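PDB 6IYT: type I modular polyketide synthase from Streptomyces albus subsp. albus, which probably loads an acyl group, apparently ethylmalonyl from its coenzyme A thioester, onto the synthase during assembly of the polyketide salinomycin. Local coordinates for residues M192-A196 against E393-H397; W199-V204 against V443-A449. One frame throughout, in Å; residues are numbered along the deposited sequence.

Contact 1: M192-A196 against E393-H397; sequences MVSLA and ESSAH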
loop_
_atom_site.group_PDB
_atom_site.type_symbol
_atom_site.label_atom_id
_atom_site.label_comp_id
_atom_site.label_asym_id
_atom_site.label_seq_id
_atom_site.Cartn_x
_atom_site.Cartn_y
_atom_site.Cartn_z
ATOM N N MET A 192 3.159 -6.063 3.427
ATOM C CA MET A 192 2.680 -5.567 2.091
ATOM C C MET A 192 2.125 -6.718 1.243
ATOM O O MET A 192 1.063 -6.606 0.616
ATOM C CB MET A 192 3.815 -4.882 1.348
ATOM C CG MET A 192 4.062 -3.470 1.798
ATOM S SD MET A 192 5.220 -2.583 0.715
ATOM C CE MET A 192 6.681 -3.553 0.870
ATOM N N VAL A 193 2.793 -7.842 1.284
ATOM C CA VAL A 193 2.308 -8.981 0.564
ATOM C C VAL A 193 0.984 -9.448 1.153
ATOM O O VAL A 193 0.077 -9.850 0.419
ATOM C CB VAL A 193 3.341 -10.135 0.590
ATOM C CG1 VAL A 193 2.732 -11.394 -0.010
ATOM C CG2 VAL A 193 4.620 -9.741 -0.158
ATOM N N SER A 194 0.870 -9.447 2.484
ATOM C CA SER A 194 -0.335 -9.978 3.122
ATOM C C SER A 194 -1.528 -9.053 2.961
ATOM O O SER A 194 -2.679 -9.508 2.906
ATOM C CB SER A 194 -0.100 -10.232 4.609
ATOM O OG SER A 194 0.985 -11.115 4.792
ATOM N N LEU A 195 -1.268 -7.753 2.880
ATOM C CA LEU A 195 -2.336 -6.790 2.638
ATOM C C LEU A 195 -2.939 -6.950 1.252
ATOM O O LEU A 195 -4.142 -6.798 1.076
ATOM C CB LEU A 195 -1.868 -5.355 2.858
ATOM C CG LEU A 195 -1.584 -4.892 4.266
ATOM C CD1 LEU A 195 -1.012 -3.485 4.229
ATOM C CD2 LEU A 195 -2.809 -4.916 5.154
ATOM N N ALA A 196 -2.159 -7.441 0.302
ATOM C CA ALA A 196 -2.722 -7.683 -1.046
ATOM C C ALA A 196 -3.802 -8.809 -1.000
ATOM O O ALA A 196 -4.828 -8.740 -1.701
ATOM C CB ALA A 196 -1.634 -8.027 -2.007
ATOM N N GLU A 393 -2.428 1.028 -3.200
ATOM C CA GLU A 393 -1.183 0.932 -2.468
ATOM C C GLU A 393 -1.348 -0.047 -1.317
ATOM O O GLU A 393 -2.094 0.191 -0.382
ATOM C CB GLU A 393 -0.681 2.314 -2.009
ATOM C CG GLU A 393 0.707 2.256 -1.363
ATOM C CD GLU A 393 1.124 3.559 -0.745
ATOM O OE1 GLU A 393 1.063 4.593 -1.448
ATOM O OE2 GLU A 393 1.606 3.546 0.430
ATOM N N SER A 394 -0.678 -1.183 -1.448
ATOM C CA SER A 394 -0.808 -2.311 -0.541
ATOM C C SER A 394 0.128 -2.150 0.672
ATOM O O SER A 394 1.092 -2.911 0.831
ATOM C CB SER A 394 -0.479 -3.600 -1.298
ATOM O OG SER A 394 -0.809 -4.760 -0.541
ATOM N N SER A 395 -0.144 -1.129 1.492
ATOM C CA SER A 395 0.798 -0.691 2.526
ATOM C C SER A 395 0.095 -0.316 3.843
ATOM O O SER A 395 -1.095 -0.144 3.883
ATOM C CB SER A 395 1.567 0.520 2.027
ATOM O OG SER A 395 0.729 1.632 1.954
ATOM N N ALA A 396 0.886 -0.223 4.913
ATOM C CA ALA A 396 0.405 0.120 6.237
ATOM C C ALA A 396 0.071 1.623 6.370
ATOM O O ALA A 396 -0.622 2.005 7.269
ATOM C CB ALA A 396 1.455 -0.275 7.272
ATOM N N HIS A 397 0.554 2.445 5.434
ATOM C CA HIS A 397 0.356 3.914 5.504
ATOM C C HIS A 397 0.687 4.500 4.161
ATOM O O HIS A 397 1.654 4.073 3.554
ATOM C CB HIS A 397 1.268 4.539 6.579
ATOM C CG HIS A 397 1.126 6.027 6.696
ATOM N ND1 HIS A 397 0.043 6.616 7.293
ATOM C CD2 HIS A 397 1.913 7.044 6.265
ATOM C CE1 HIS A 397 0.130 7.932 7.180
ATOM N NE2 HIS A 397 1.246 8.219 6.541
#
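Met192 and Ser395 bring the two backbones closest, their CA atoms 5.2 Å apart, where the loop leaving strand 388-393 runs against one side of helix 181-200. Ser394 makes the polar link: its OG donates to Met192 O at 2.9 Å, with a C=O...donor angle of 145° and the hydroxyl in the carbonyl plane. With chi1 at -170°, OG lies beside its own carbonyl carbon and extends to the oxygen of Met192. This bond supplements the weak backbone bond that Met192 O receives from Ala196 N. Leu195 CB and Ala196 CB also pack against this hydroxyl.

Ser394 is also the centre of an inverse gamma turn, which bends the chain off strand 388-393, flanked by 120-125 and 416-418 in the parallel sheet of the acyltransferase core. The Met192 side chain also touches a probable GxSxG nucleophile elbow. The turn leaves Ser394 O facing Met192, where CG lies 3.2 Å from it. Met192 CA makes a CH...O contact with this oxygen at 3.3 Å (129° at H); Ser394 O is buried and has no hydrogen-bond partner in the model.

Further along the loop, Leu195 CD1 rests 3.4 Å from Ser395 O. The Ser395 side chain turns from the helix, and its OG donates to Glu393 OE2 at 2.6 Å on the anti side of the carboxylate. Val399 N and Leu400 N also bond this carboxylate, ahead of helix 401-411.

Contact 2: W199-V204 against V443-A449; sequences WQSVGV and VALDWTA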
loop_
_atom_site.group_PDB
_atom_site.type_symbol
_atom_site.label_atom_id
_atom_site.label_comp_id
_atom_site.label_asym_id
_atom_site.label_seq_id
_atom_site.Cartn_x
_atom_site.Cartn_y
_atom_site.Cartn_z
ATOM N N TRP A 199 -7.365 -7.356 -0.115
ATOM C CA TRP A 199 -8.056 -6.875 -1.342
ATOM C C TRP A 199 -8.533 -8.056 -2.192
ATOM O O TRP A 199 -9.624 -8.026 -2.749
ATOM C CB TRP A 199 -7.126 -5.961 -2.168
ATOM C CG TRP A 199 -6.915 -4.588 -1.536
ATOM C CD1 TRP A 199 -5.795 -4.143 -0.906
ATOM C CD2 TRP A 199 -7.814 -3.468 -1.572
ATOM N NE1 TRP A 199 -5.977 -2.879 -0.466
ATOM C CE2 TRP A 199 -7.194 -2.424 -0.883
ATOM C CE3 TRP A 199 -9.105 -3.281 -2.058
ATOM C CZ2 TRP A 199 -7.800 -1.163 -0.713
ATOM C CZ3 TRP A 199 -9.701 -2.009 -1.913
ATOM C CH2 TRP A 199 -9.050 -0.991 -1.235
ATOM N N GLN A 200 -7.681 -9.036 -2.364
ATOM C CA GLN A 200 -8.015 -10.202 -3.142
ATOM C C GLN A 200 -9.314 -10.869 -2.665
ATOM O O GLN A 200 -10.119 -11.323 -3.481
ATOM C CB GLN A 200 -6.867 -11.188 -3.054
ATOM C CG GLN A 200 -7.088 -12.479 -3.805
ATOM C CD GLN A 200 -5.865 -13.383 -3.722
ATOM O OE1 GLN A 200 -5.000 -13.209 -2.849
ATOM N NE2 GLN A 200 -5.759 -14.310 -4.650
ATOM N N SER A 201 -9.584 -10.801 -1.362
ATOM C CA SER A 201 -10.743 -11.468 -0.774
ATOM C C SER A 201 -12.084 -10.811 -1.149
ATOM O O SER A 201 -13.159 -11.470 -1.079
ATOM C CB SER A 201 -10.605 -11.548 0.772
ATOM O OG SER A 201 -11.044 -10.344 1.384
ATOM N N VAL A 202 -12.031 -9.578 -1.643
ATOM C CA VAL A 202 -13.233 -8.912 -2.185
ATOM C C VAL A 202 -13.129 -8.709 -3.676
ATOM O O VAL A 202 -13.825 -7.865 -4.270
ATOM C CB VAL A 202 -13.531 -7.596 -1.463
ATOM C CG1 VAL A 202 -13.956 -7.881 -0.039
ATOM C CG2 VAL A 202 -12.327 -6.662 -1.498
ATOM N N GLY A 203 -12.232 -9.481 -4.284
ATOM C CA GLY A 203 -12.116 -9.556 -5.749
ATOM C C GLY A 203 -11.362 -8.403 -6.381
ATOM O O GLY A 203 -11.513 -8.135 -7.581
ATOM N N VAL A 204 -10.577 -7.691 -5.591
ATOM C CA VAL A 204 -9.759 -6.593 -6.139
ATOM C C VAL A 204 -8.348 -7.093 -6.289
ATOM O O VAL A 204 -7.687 -7.463 -5.277
ATOM C CB VAL A 204 -9.808 -5.333 -5.247
ATOM C CG1 VAL A 204 -8.866 -4.243 -5.764
ATOM C CG2 VAL A 204 -11.218 -4.793 -5.179
ATOM N N VAL A 443 -14.876 1.088 -8.189
ATOM C CA VAL A 443 -14.142 -0.135 -8.182
ATOM C C VAL A 443 -15.130 -1.260 -7.894
ATOM O O VAL A 443 -15.874 -1.205 -6.902
ATOM C CB VAL A 443 -13.022 -0.138 -7.116
ATOM C CG1 VAL A 443 -12.443 -1.536 -6.951
ATOM C CG2 VAL A 443 -11.921 0.839 -7.491
ATOM N N ALA A 444 -15.131 -2.269 -8.753
ATOM C CA ALA A 444 -15.918 -3.473 -8.510
ATOM C C ALA A 444 -15.400 -4.147 -7.248
ATOM O O ALA A 444 -14.264 -4.540 -7.192
ATOM C CB ALA A 444 -15.809 -4.420 -9.692
ATOM N N LEU A 445 -16.286 -4.394 -6.295
ATOM C CA LEU A 445 -15.869 -4.947 -5.010
ATOM C C LEU A 445 -16.966 -5.845 -4.419
ATOM O O LEU A 445 -18.132 -5.460 -4.372
ATOM C CB LEU A 445 -15.555 -3.793 -4.037
ATOM C CG LEU A 445 -14.685 -4.152 -2.836
ATOM C CD1 LEU A 445 -13.750 -2.976 -2.478
ATOM C CD2 LEU A 445 -15.557 -4.528 -1.642
ATOM N N ASP A 446 -16.589 -7.038 -3.974
ATOM C CA ASP A 446 -17.579 -8.033 -3.587
ATOM C C ASP A 446 -17.896 -7.921 -2.123
ATOM O O ASP A 446 -17.269 -8.583 -1.276
ATOM C CB ASP A 446 -17.090 -9.431 -3.928
ATOM C CG ASP A 446 -18.034 -10.490 -3.473
ATOM O OD1 ASP A 446 -19.194 -10.146 -3.151
ATOM O OD2 ASP A 446 -17.571 -11.626 -3.269
ATOM N N TRP A 447 -18.756 -6.966 -1.810
ATOM C CA TRP A 447 -19.129 -6.665 -0.452
ATOM C C TRP A 447 -19.753 -7.848 0.271
ATOM O O TRP A 447 -19.691 -7.931 1.483
ATOM C CB TRP A 447 -20.088 -5.518 -0.447
ATOM C CG TRP A 447 -19.434 -4.204 -0.718
ATOM C CD1 TRP A 447 -19.454 -3.521 -1.873
ATOM C CD2 TRP A 447 -18.732 -3.397 0.220
ATOM N NE1 TRP A 447 -18.788 -2.345 -1.737
ATOM C CE2 TRP A 447 -18.334 -2.236 -0.453
ATOM C CE3 TRP A 447 -18.433 -3.522 1.570
ATOM C CZ2 TRP A 447 -17.555 -1.259 0.145
ATOM C CZ3 TRP A 447 -17.693 -2.529 2.177
ATOM C CH2 TRP A 447 -17.326 -1.371 1.476
ATOM N N THR A 448 -20.375 -8.752 -0.468
ATOM C CA THR A 448 -20.943 -9.958 0.151
ATOM C C THR A 448 -19.876 -10.758 0.923
ATOM O O THR A 448 -20.163 -11.341 1.973
ATOM C CB THR A 448 -21.591 -10.851 -0.904
ATOM O OG1 THR A 448 -22.736 -10.171 -1.451
ATOM C CG2 THR A 448 -22.002 -12.176 -0.306
ATOM N N ALA A 449 -18.648 -10.737 0.435
ATOM C CA ALA A 449 -17.561 -11.479 1.072
ATOM C C ALA A 449 -17.205 -10.931 2.468
ATOM O O ALA A 449 -16.699 -11.656 3.323
ATOM C CB ALA A 449 -16.331 -11.493 0.168
#
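With chi1 at -160°, Leu445 places CG anti to its backbone N and brings both methyls to Val202, whose own chi1 of -68° leaves CG2 between its backbone N and carbonyl carbon. The two side chains cross obliquely: Leu445 CG lies 3.7 Å from Val202 CG2, and Leu445 CD2 is equally near Val202 CB. CD2 also sits over the centre of one face of the Trp447 ring, so this methyl is held between valine and indole.

The backbones are joined beside this packing by Asp446 N, which donates to Val202 O at 2.9 Å. The N-H...O angle is nearly straight at 164°, although the donor is tilted from the carbonyl plane. Asp446 is the centre of an inverse gamma turn.

Val202 O is presented by a Schellman motif that ends helix 181-200. Gly203 has the positive phi of the C-prime residue; Val204 N bonds Trp199 O, and Gly203 N bonds Gln200 O. After the reversal, Val204 CG2 reaches Val443 CG1 at 3.9 Å, the side chains crossing at about a right angle. Ala449 CB closes on Ser201 O at 3.4 Å.

Phe435 of helix 428-439 touches Val202, Leu445 and both tryptophans, while Trp199 and Val443 reach Val392 and Val390 of strand 388-393, and Thr448 packs on helix 74-84.

Both contacts use helix 181-200, their centres about 15 Å apart: contact 1 uses residues 192-196, about one turn before the helix end, contact 2 the end itself and the following loop. Contact 1 is fully buried, its centre about 4 Å from that of the chain, whereas contact 2, centred about 16 Å away from it, is partly buried. A serine hydroxyl donates the one hydrogen bond across contact 1, a backbone amide that of contact 2. Apolar side-chain pairs add more to contact 2, which buries 308 Å² against 217 Å². The loop of contact 1 leaves strand 388-393, on which Trp199 and Val443 of contact 2 pack, and Thr420 OG1 bonds both Glu393 O and Trp199 NE1.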